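PDB 3TCV: GCN5-related N-acetyltransferase from Brucella melitensis biovar Abortus 2308, which probably transfers an acetyl group from acetyl-CoA to an amino group, perhaps the N-terminal serine or alanine of proteins. Local coordinates for residues Y164-H169 against F182-E187. Residues are numbered along the deposited sequence; the frame is centred on the assembly and turned at random. Where two conformers were deposited one is given.
Sequences YEWECH and FGFRFE
Phe182, near the end of helix 173-182, meets Trp166 through one side of its ring: CD2 lies 3.7 Å from Trp166 CZ3, and Trp166 CH2 reaches the phenyl edge in its plane. The two planes are oblique, at 54°. Gly183 follows with positive phi in a Schellman motif that ends the helix and turns the chain back toward the sheet. Phe184 then brings its ring against both Tyr164 and Trp166. Over one of its faces sits Trp166 CB, a CH-pi contact 3.8 Å from the centroid and 15° off the ring normal, while Phe184 CE2 approaches Trp166 CE3 at 3.6 Å. Because Trp166 holds CG anti to its backbone N (chi1 -177°), the indole extends past Phe184 to Phe182, and its NE1 is hydrogen-bonded to Ser175 of helix 173-182. Phe184 CZ comes within 3.5 Å of Tyr164 CE2; these two rings are only modestly tilted but offset along their planes, so little of one lies over the other. The Tyr164 hydroxyl is hydrogen-bonded to Gln148 on helix 142-158. From Arg185 the chain enters strand 185-196, separated from strand 163-169 by strand 199-209, which accounts for the lack of hydrogen bonds between the two segments. Four aromatic side chains thus form a buried cluster joining the C-terminal end of helix 173-182 and the turn after it to strand 163-169, within a beta-alpha-beta crossover between parallel, non-adjacent strands of the GNAT fold.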
loop_
_atom_site.group_PDB
_atom_site.type_symbol
_atom_site.label_atom_id
_atom_site.label_comp_id
_atom_site.label_asym_id
_atom_site.label_seq_id
_atom_site.Cartn_x
_atom_site.Cartn_y
_atom_site.Cartn_z
ATOM N N TYR B 164 4.437 11.780 -1.713
ATOM C CA TYR B 164 5.282 11.559 -0.528
ATOM C C TYR B 164 4.362 11.159 0.623
ATOM O O TYR B 164 3.409 11.873 0.949
ATOM C CB TYR B 164 6.014 12.861 -0.240
ATOM C CG TYR B 164 6.974 12.889 0.921
ATOM C CD1 TYR B 164 8.015 11.983 1.026
ATOM C CD2 TYR B 164 6.865 13.868 1.897
ATOM C CE1 TYR B 164 8.908 12.071 2.080
ATOM C CE2 TYR B 164 7.756 13.967 2.950
ATOM C CZ TYR B 164 8.780 13.053 3.034
ATOM O OH TYR B 164 9.679 13.137 4.075
ATOM N N GLU B 165 4.579 9.961 1.158
ATOM C CA GLU B 165 3.612 9.353 2.052
ATOM C C GLU B 165 4.042 9.330 3.504
ATOM O O GLU B 165 5.243 9.198 3.818
ATOM C CB GLU B 165 3.346 7.896 1.636
ATOM C CG GLU B 165 2.772 7.697 0.251
ATOM C CD GLU B 165 2.773 6.260 -0.213
ATOM O OE1 GLU B 165 1.822 5.920 -0.925
ATOM O OE2 GLU B 165 3.736 5.484 0.088
ATOM N N TRP B 166 3.033 9.353 4.373
ATOM C CA TRP B 166 3.151 9.108 5.815
ATOM C C TRP B 166 2.097 8.091 6.195
ATOM O O TRP B 166 0.956 8.197 5.783
ATOM C CB TRP B 166 2.906 10.405 6.557
ATOM C CG TRP B 166 3.056 10.366 8.058
ATOM C CD1 TRP B 166 2.209 9.794 8.998
ATOM C CD2 TRP B 166 4.098 11.044 8.841
ATOM N NE1 TRP B 166 2.679 10.026 10.284
ATOM C CE2 TRP B 166 3.818 10.755 10.242
ATOM C CE3 TRP B 166 5.242 11.779 8.523
ATOM C CZ2 TRP B 166 4.641 11.234 11.270
ATOM C CZ3 TRP B 166 6.049 12.244 9.564
ATOM C CH2 TRP B 166 5.752 11.983 10.902
ATOM N N GLU B 167 2.479 7.050 6.930
ATOM C CA GLU B 167 1.496 6.095 7.464
ATOM C C GLU B 167 1.862 5.805 8.908
ATOM O O GLU B 167 3.062 5.778 9.286
ATOM C CB GLU B 167 1.425 4.788 6.647
ATOM C CG GLU B 167 2.776 4.193 6.268
ATOM C CD GLU B 167 2.797 2.686 6.072
ATOM O OE1 GLU B 167 3.707 2.224 5.325
ATOM O OE2 GLU B 167 1.972 1.954 6.668
ATOM N N CYS B 168 0.842 5.625 9.710
ATOM C CA CYS B 168 0.991 5.291 11.110
ATOM C C CYS B 168 -0.236 4.524 11.604
ATOM O O CYS B 168 -1.258 4.451 10.930
ATOM C CB CYS B 168 1.166 6.582 11.941
ATOM S SG CYS B 168 -0.236 7.730 11.885
ATOM N N HIS B 169 -0.105 3.911 12.774
ATOM C CA HIS B 169 -1.232 3.313 13.461
ATOM C C HIS B 169 -2.268 4.386 13.628
ATOM O O HIS B 169 -1.951 5.530 14.058
ATOM C CB HIS B 169 -0.748 2.777 14.821
ATOM C CG HIS B 169 -1.609 1.691 15.428
ATOM N ND1 HIS B 169 -2.901 1.867 15.713
ATOM C CD2 HIS B 169 -1.284 0.406 15.862
ATOM C CE1 HIS B 169 -3.399 0.745 16.272
ATOM N NE2 HIS B 169 -2.409 -0.143 16.367
ATOM N N PHE B 182 2.761 18.672 9.741
ATOM C CA PHE B 182 3.760 18.700 8.689
ATOM C C PHE B 182 3.147 19.049 7.322
ATOM O O PHE B 182 3.876 19.296 6.357
ATOM C CB PHE B 182 4.503 17.358 8.607
ATOM C CG PHE B 182 5.580 17.149 9.654
ATOM C CD1 PHE B 182 6.430 18.166 10.047
ATOM C CD2 PHE B 182 5.770 15.889 10.221
ATOM C CE1 PHE B 182 7.441 17.935 10.970
ATOM C CE2 PHE B 182 6.770 15.666 11.181
ATOM C CZ PHE B 182 7.603 16.695 11.560
ATOM N N GLY B 183 1.812 19.024 7.228
ATOM C CA GLY B 183 1.089 19.379 6.014
ATOM C C GLY B 183 0.662 18.200 5.142
ATOM O O GLY B 183 0.149 18.414 4.044
ATOM N N PHE B 184 0.854 16.960 5.617
ATOM C CA PHE B 184 0.350 15.767 4.892
ATOM C C PHE B 184 -1.162 15.814 4.965
ATOM O O PHE B 184 -1.722 16.203 6.006
ATOM C CB PHE B 184 0.848 14.449 5.493
ATOM C CG PHE B 184 2.325 14.199 5.364
ATOM C CD1 PHE B 184 2.826 13.412 4.322
ATOM C CD2 PHE B 184 3.229 14.704 6.292
ATOM C CE1 PHE B 184 4.189 13.136 4.219
ATOM C CE2 PHE B 184 4.579 14.449 6.177
ATOM C CZ PHE B 184 5.077 13.673 5.145
ATOM N N ARG B 185 -1.832 15.380 3.897
ATOM C CA ARG B 185 -3.285 15.361 3.845
ATOM C C ARG B 185 -3.788 13.942 4.062
ATOM O O ARG B 185 -3.325 13.033 3.421
ATOM C CB ARG B 185 -3.734 15.853 2.471
ATOM C CG ARG B 185 -5.228 16.005 2.282
ATOM C CD ARG B 185 -5.544 16.504 0.883
ATOM N NE ARG B 185 -4.965 17.817 0.657
ATOM C CZ ARG B 185 -5.563 18.989 0.888
ATOM N NH1 ARG B 185 -4.905 20.120 0.644
ATOM N NH2 ARG B 185 -6.804 19.052 1.334
ATOM N N PHE B 186 -4.737 13.754 4.967
ATOM C CA PHE B 186 -5.315 12.474 5.206
ATOM C C PHE B 186 -6.008 11.958 3.954
ATOM O O PHE B 186 -6.725 12.704 3.291
ATOM C CB PHE B 186 -6.331 12.585 6.336
ATOM C CG PHE B 186 -7.061 11.314 6.626
ATOM C CD1 PHE B 186 -6.504 10.335 7.454
ATOM C CD2 PHE B 186 -8.337 11.132 6.147
ATOM C CE1 PHE B 186 -7.190 9.166 7.726
ATOM C CE2 PHE B 186 -9.030 9.965 6.412
ATOM C CZ PHE B 186 -8.469 9.001 7.223
ATOM N N GLU B 187 -5.805 10.670 3.688
ATOM C CA GLU B 187 -6.462 9.940 2.605
ATOM C C GLU B 187 -7.413 8.852 3.069
ATOM O O GLU B 187 -8.461 8.638 2.441
ATOM C CB GLU B 187 -5.389 9.367 1.667
ATOM C CG GLU B 187 -4.709 10.467 0.895
ATOM C CD GLU B 187 -3.659 9.984 -0.074
ATOM O OE1 GLU B 187 -3.078 8.903 0.157
ATOM O OE2 GLU B 187 -3.402 10.706 -1.054
#